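PDB 1M5S: formylmethanofuran--tetrahydromethanopterin formyltransferase from Methanosarcina barkeri, which catalyses the reversible transfer of a formyl group from formylmethanofuran to tetrahydromethanopterin, a step in methanogenesis from carbon dioxide. Local coordinates for residues E64-R69 and A103-L108; E9-E14 and K276-N281. All coordinates share one frame; numbering follows the deposited sequence.

Overall arrangement
Both contacts are partly buried and lie on opposite sides of the chain's centre, with about 20 Å between their nearest atoms. They share one element indirectly: strand 12-26 begins inside contact 2 and further on runs antiparallel to strand 103-106, the strand of contact 1. In contact 1 a loop between two strands lays side chains on that strand, with no hydrogen bond across, and a second subunit packs on Arg69. Contact 2, which no other chain touches, combines backbone pairing with side-chain contacts, bringing the start of the chain against a segment more than 260 residues later through two main-chain hydrogen bonds, a serine-carboxylate bond and a stacked tyrosine.

Contact 1 of 2, residues E64-R69 and A103-L108; sequences ETPDGR and AVFNGL
Pro66 lies on one face of the Phe105 ring, its CG 3.9 Å from the ring centroid and 21° off the normal, which makes a CH-pi contact offset toward the rim. Asp67 comes to the same ring at its edge: OD2 sits 3.5 Å from Phe105 CE2, with the carboxylate turned 75° from the ring plane. Beyond it, Arg69 NH2 lies 3.3 Å from Ala103 N, at the edge of the guanidinium; both are donors, so this is contact without a bond.

The approach is set by the loop's own bonding. Residues 65-68 form a type I beta turn, closed by Gly68 N to Thr65 O. Asp67 CG stands between its backbone N and carbonyl carbon (chi1 62°), letting OD1 take the Arg69 backbone N at 3.1 Å in an Asx turn, while OD2 takes Arg69 NE at 2.9 Å in a salt bridge. Both donors come from above the carboxylate plane. Thr65 OG1 closes the loop further, giving its hydrogen to Arg69 O at 2.7 Å.

Outside, Thr26 of strand 12-26 bonds to both Asp67 OD2 and Arg69 NH2, and NH2 also reaches Thr101 O. This turn, in the loop between antiparallel strands 53-60 and 71-78, rests on strand 103-106 through apolar and ring contacts, while the charges of Asp67 and Arg69 pair with each other, these outside partners being neutral; the nearby arginine probably favours the ionised carboxylate.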
# COMPACT_ATOMS: atom_id res chain seq x y z
N GLU A 64 22.54 3.45 -3.52
CA GLU A 64 23.20 2.55 -4.46
C GLU A 64 22.93 2.86 -5.93
O GLU A 64 23.54 2.25 -6.81
CB GLU A 64 22.81 1.10 -4.15
CG GLU A 64 21.44 0.69 -4.68
CD GLU A 64 21.09 -0.73 -4.34
OE1 GLU A 64 21.83 -1.64 -4.75
OE2 GLU A 64 20.06 -0.95 -3.66
N THR A 65 22.00 3.77 -6.21
CA THR A 65 21.62 4.07 -7.59
C THR A 65 22.50 5.17 -8.18
O THR A 65 23.08 5.98 -7.44
CB THR A 65 20.15 4.53 -7.69
OG1 THR A 65 19.96 5.68 -6.86
CG2 THR A 65 19.22 3.41 -7.27
N PRO A 66 22.62 5.21 -9.52
CA PRO A 66 23.50 6.15 -10.22
C PRO A 66 23.14 7.60 -9.92
O PRO A 66 24.02 8.45 -9.78
CB PRO A 66 23.27 5.82 -11.69
CG PRO A 66 22.84 4.39 -11.67
CD PRO A 66 21.96 4.29 -10.47
N ASP A 67 21.85 7.87 -9.73
CA ASP A 67 21.35 9.22 -9.49
C ASP A 67 20.95 9.48 -8.05
O ASP A 67 20.38 10.53 -7.74
CB ASP A 67 20.17 9.52 -10.44
CG ASP A 67 18.98 8.61 -10.22
OD1 ASP A 67 19.05 7.71 -9.34
OD2 ASP A 67 17.98 8.78 -10.94
N GLY A 68 21.23 8.53 -7.17
CA GLY A 68 20.99 8.74 -5.75
C GLY A 68 19.51 8.76 -5.39
O GLY A 68 19.12 9.22 -4.32
N ARG A 69 18.70 8.17 -6.25
CA ARG A 69 17.23 8.23 -6.10
C ARG A 69 16.68 6.84 -5.81
O ARG A 69 17.33 5.82 -6.12
CB ARG A 69 16.58 8.73 -7.39
CG ARG A 69 16.79 10.22 -7.65
CD ARG A 69 15.75 10.81 -8.61
NE ARG A 69 15.60 10.04 -9.85
CZ ARG A 69 14.62 10.23 -10.74
NH1 ARG A 69 13.68 11.17 -10.54
NH2 ARG A 69 14.49 9.53 -11.88
N ALA A 103 13.69 7.43 -14.36
CA ALA A 103 14.91 7.35 -15.16
C ALA A 103 15.26 5.87 -15.29
O ALA A 103 14.86 5.07 -14.45
CB ALA A 103 16.05 8.11 -14.48
N VAL A 104 15.88 5.51 -16.41
CA VAL A 104 16.24 4.12 -16.69
C VAL A 104 17.75 3.98 -16.76
O VAL A 104 18.41 4.73 -17.48
CB VAL A 104 15.63 3.64 -18.03
CG1 VAL A 104 16.20 2.29 -18.41
CG2 VAL A 104 14.13 3.55 -17.92
N PHE A 105 18.29 3.04 -15.99
CA PHE A 105 19.71 2.73 -16.03
C PHE A 105 19.93 1.25 -16.32
O PHE A 105 19.00 0.44 -16.24
CB PHE A 105 20.37 3.10 -14.69
CG PHE A 105 20.25 4.55 -14.35
CD1 PHE A 105 21.14 5.48 -14.86
CD2 PHE A 105 19.21 5.01 -13.54
CE1 PHE A 105 21.01 6.84 -14.57
CE2 PHE A 105 19.07 6.35 -13.25
CZ PHE A 105 19.98 7.27 -13.77
N ASN A 106 21.17 0.90 -16.64
CA ASN A 106 21.52 -0.45 -17.03
C ASN A 106 21.73 -1.34 -15.80
O ASN A 106 22.61 -1.07 -14.98
CB ASN A 106 22.81 -0.42 -17.87
CG ASN A 106 23.08 -1.73 -18.58
OD1 ASN A 106 22.42 -2.75 -18.33
ND2 ASN A 106 24.03 -1.70 -19.50
N GLY A 107 20.94 -2.40 -15.70
CA GLY A 107 21.06 -3.31 -14.57
C GLY A 107 22.22 -4.28 -14.70
O GLY A 107 22.74 -4.75 -13.68
N LEU A 108 22.62 -4.59 -15.93
CA LEU A 108 23.71 -5.53 -16.20
C LEU A 108 24.83 -4.89 -17.02
O LEU A 108 25.05 -5.25 -18.17
CB LEU A 108 23.17 -6.77 -16.93
CG LEU A 108 22.53 -7.90 -16.11
CD1 LEU A 108 21.60 -8.72 -16.98
CD2 LEU A 108 23.60 -8.77 -15.50

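Contact 2 of 2, residues E9-E14 and K276-N281; sequences EDTYAE and KISAGN
The Tyr12 ring and the side-chain amide of Asn281 are stacked with their planes 7° apart, Asn281 CG lying over one ring face at 3.5 Å from Tyr12 CZ. At the base of the amide, Asn281 CB comes within 3.4 Å of Tyr12 CE2. Residues 9-14 and 276-281 run nearly parallel; Glu9 extends the 6-8/274-278 pairing of the alpha/beta sandwich, the stack lying further on, where strand 12-26 starts. Tyr12 CB points away from residues 276-281, but with CG between the backbone N and carbonyl carbon (chi1 60°) the ring folds back over the asparagine. Trimming Tyr12 to an alanine would probably strip the Asn281 amide of its stacking partner and leave it freer to turn.

Earlier in the segment, Glu9 N bonds to Ile277 O at 2.9 Å, and Glu7 also bonds to Ile277. The Glu9 carboxylate takes a short bond from Ser278 OG on the anti side of OE2, tilted 34° from the carboxylate plane, 2.5 Å away; Lys276 NZ adds only a long salt bridge and also makes a cation-pi contact with Phe169. An inverse gamma turn centred on Asp10 then carries the chain outward, and Thr11 CG2 packs near Ser278 OG. Pairing resumes at the start of strand 12-26, with Gly280 O drawing in two neighbouring donors: Glu14 N at 3.1 Å and, as a CA-H...O contact, Ala13 CA at 3.4 Å.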
# COMPACT_ATOMS: atom_id res chain seq x y z
N GLU A 9 9.83 -32.60 0.61
CA GLU A 9 9.98 -33.71 -0.34
C GLU A 9 11.39 -33.78 -0.91
O GLU A 9 12.01 -32.75 -1.19
CB GLU A 9 8.99 -33.56 -1.49
CG GLU A 9 7.83 -34.51 -1.42
CD GLU A 9 7.38 -34.97 -2.79
OE1 GLU A 9 7.70 -36.11 -3.18
OE2 GLU A 9 6.69 -34.19 -3.47
N ASP A 10 11.90 -35.00 -1.05
CA ASP A 10 13.19 -35.23 -1.69
C ASP A 10 12.96 -35.30 -3.20
O ASP A 10 12.86 -36.39 -3.78
CB ASP A 10 13.83 -36.54 -1.18
CG ASP A 10 15.31 -36.66 -1.54
OD1 ASP A 10 15.84 -35.79 -2.27
OD2 ASP A 10 15.94 -37.63 -1.07
N THR A 11 12.68 -34.14 -3.77
CA THR A 11 12.51 -33.99 -5.20
C THR A 11 13.32 -32.77 -5.67
O THR A 11 14.21 -32.29 -4.95
CB THR A 11 11.00 -33.87 -5.58
OG1 THR A 11 10.85 -33.76 -7.00
CG2 THR A 11 10.35 -32.68 -4.90
N TYR A 12 13.14 -32.40 -6.92
CA TYR A 12 13.87 -31.26 -7.49
C TYR A 12 13.00 -30.46 -8.44
O TYR A 12 12.00 -30.96 -8.97
CB TYR A 12 15.09 -31.77 -8.27
CG TYR A 12 14.71 -32.69 -9.43
CD1 TYR A 12 14.45 -34.05 -9.20
CD2 TYR A 12 14.61 -32.19 -10.74
CE1 TYR A 12 14.09 -34.90 -10.25
CE2 TYR A 12 14.24 -33.03 -11.79
CZ TYR A 12 13.99 -34.38 -11.55
OH TYR A 12 13.62 -35.20 -12.58
N ALA A 13 13.30 -29.17 -8.53
CA ALA A 13 12.71 -28.31 -9.54
C ALA A 13 13.50 -28.43 -10.84
O ALA A 13 14.74 -28.46 -10.83
CB ALA A 13 12.72 -26.86 -9.08
N GLU A 14 12.78 -28.46 -11.95
CA GLU A 14 13.36 -28.54 -13.28
C GLU A 14 13.26 -27.18 -13.97
O GLU A 14 12.17 -26.74 -14.34
CB GLU A 14 12.62 -29.60 -14.10
CG GLU A 14 13.07 -29.73 -15.55
CD GLU A 14 13.36 -31.15 -15.95
OE1 GLU A 14 12.56 -32.04 -15.59
OE2 GLU A 14 14.41 -31.38 -16.59
N LYS A 276 3.36 -29.65 3.58
CA LYS A 276 4.47 -30.18 2.79
C LYS A 276 5.01 -29.14 1.82
O LYS A 276 4.26 -28.29 1.32
CB LYS A 276 4.01 -31.41 2.01
CG LYS A 276 5.15 -32.23 1.41
CD LYS A 276 4.75 -32.88 0.10
CE LYS A 276 4.11 -34.22 0.32
NZ LYS A 276 3.90 -34.92 -0.97
N ILE A 277 6.32 -29.17 1.62
CA ILE A 277 6.96 -28.45 0.52
C ILE A 277 7.37 -29.46 -0.54
O ILE A 277 8.03 -30.46 -0.24
CB ILE A 277 8.25 -27.70 0.98
CG1 ILE A 277 7.91 -26.65 2.06
CG2 ILE A 277 8.96 -27.09 -0.22
CD1 ILE A 277 6.99 -25.54 1.59
N SER A 278 7.00 -29.19 -1.79
CA SER A 278 7.48 -29.97 -2.91
C SER A 278 8.05 -29.05 -3.99
O SER A 278 8.47 -27.93 -3.70
CB SER A 278 6.36 -30.83 -3.48
OG SER A 278 6.88 -31.82 -4.35
N ALA A 279 8.16 -29.58 -5.21
CA ALA A 279 8.69 -28.85 -6.37
C ALA A 279 8.26 -29.53 -7.65
O ALA A 279 7.98 -30.72 -7.66
CB ALA A 279 10.20 -28.78 -6.31
N GLY A 280 8.21 -28.76 -8.73
CA GLY A 280 7.74 -29.29 -10.00
C GLY A 280 8.88 -29.59 -10.95
O GLY A 280 9.78 -28.77 -11.14
N ASN A 281 8.90 -30.80 -11.49
CA ASN A 281 9.86 -31.13 -12.53
C ASN A 281 9.21 -31.89 -13.67
O ASN A 281 8.00 -32.16 -13.67
CB ASN A 281 11.06 -31.92 -11.98
CG ASN A 281 10.67 -33.21 -11.28
OD1 ASN A 281 10.77 -33.30 -10.05
ND2 ASN A 281 10.36 -34.24 -12.05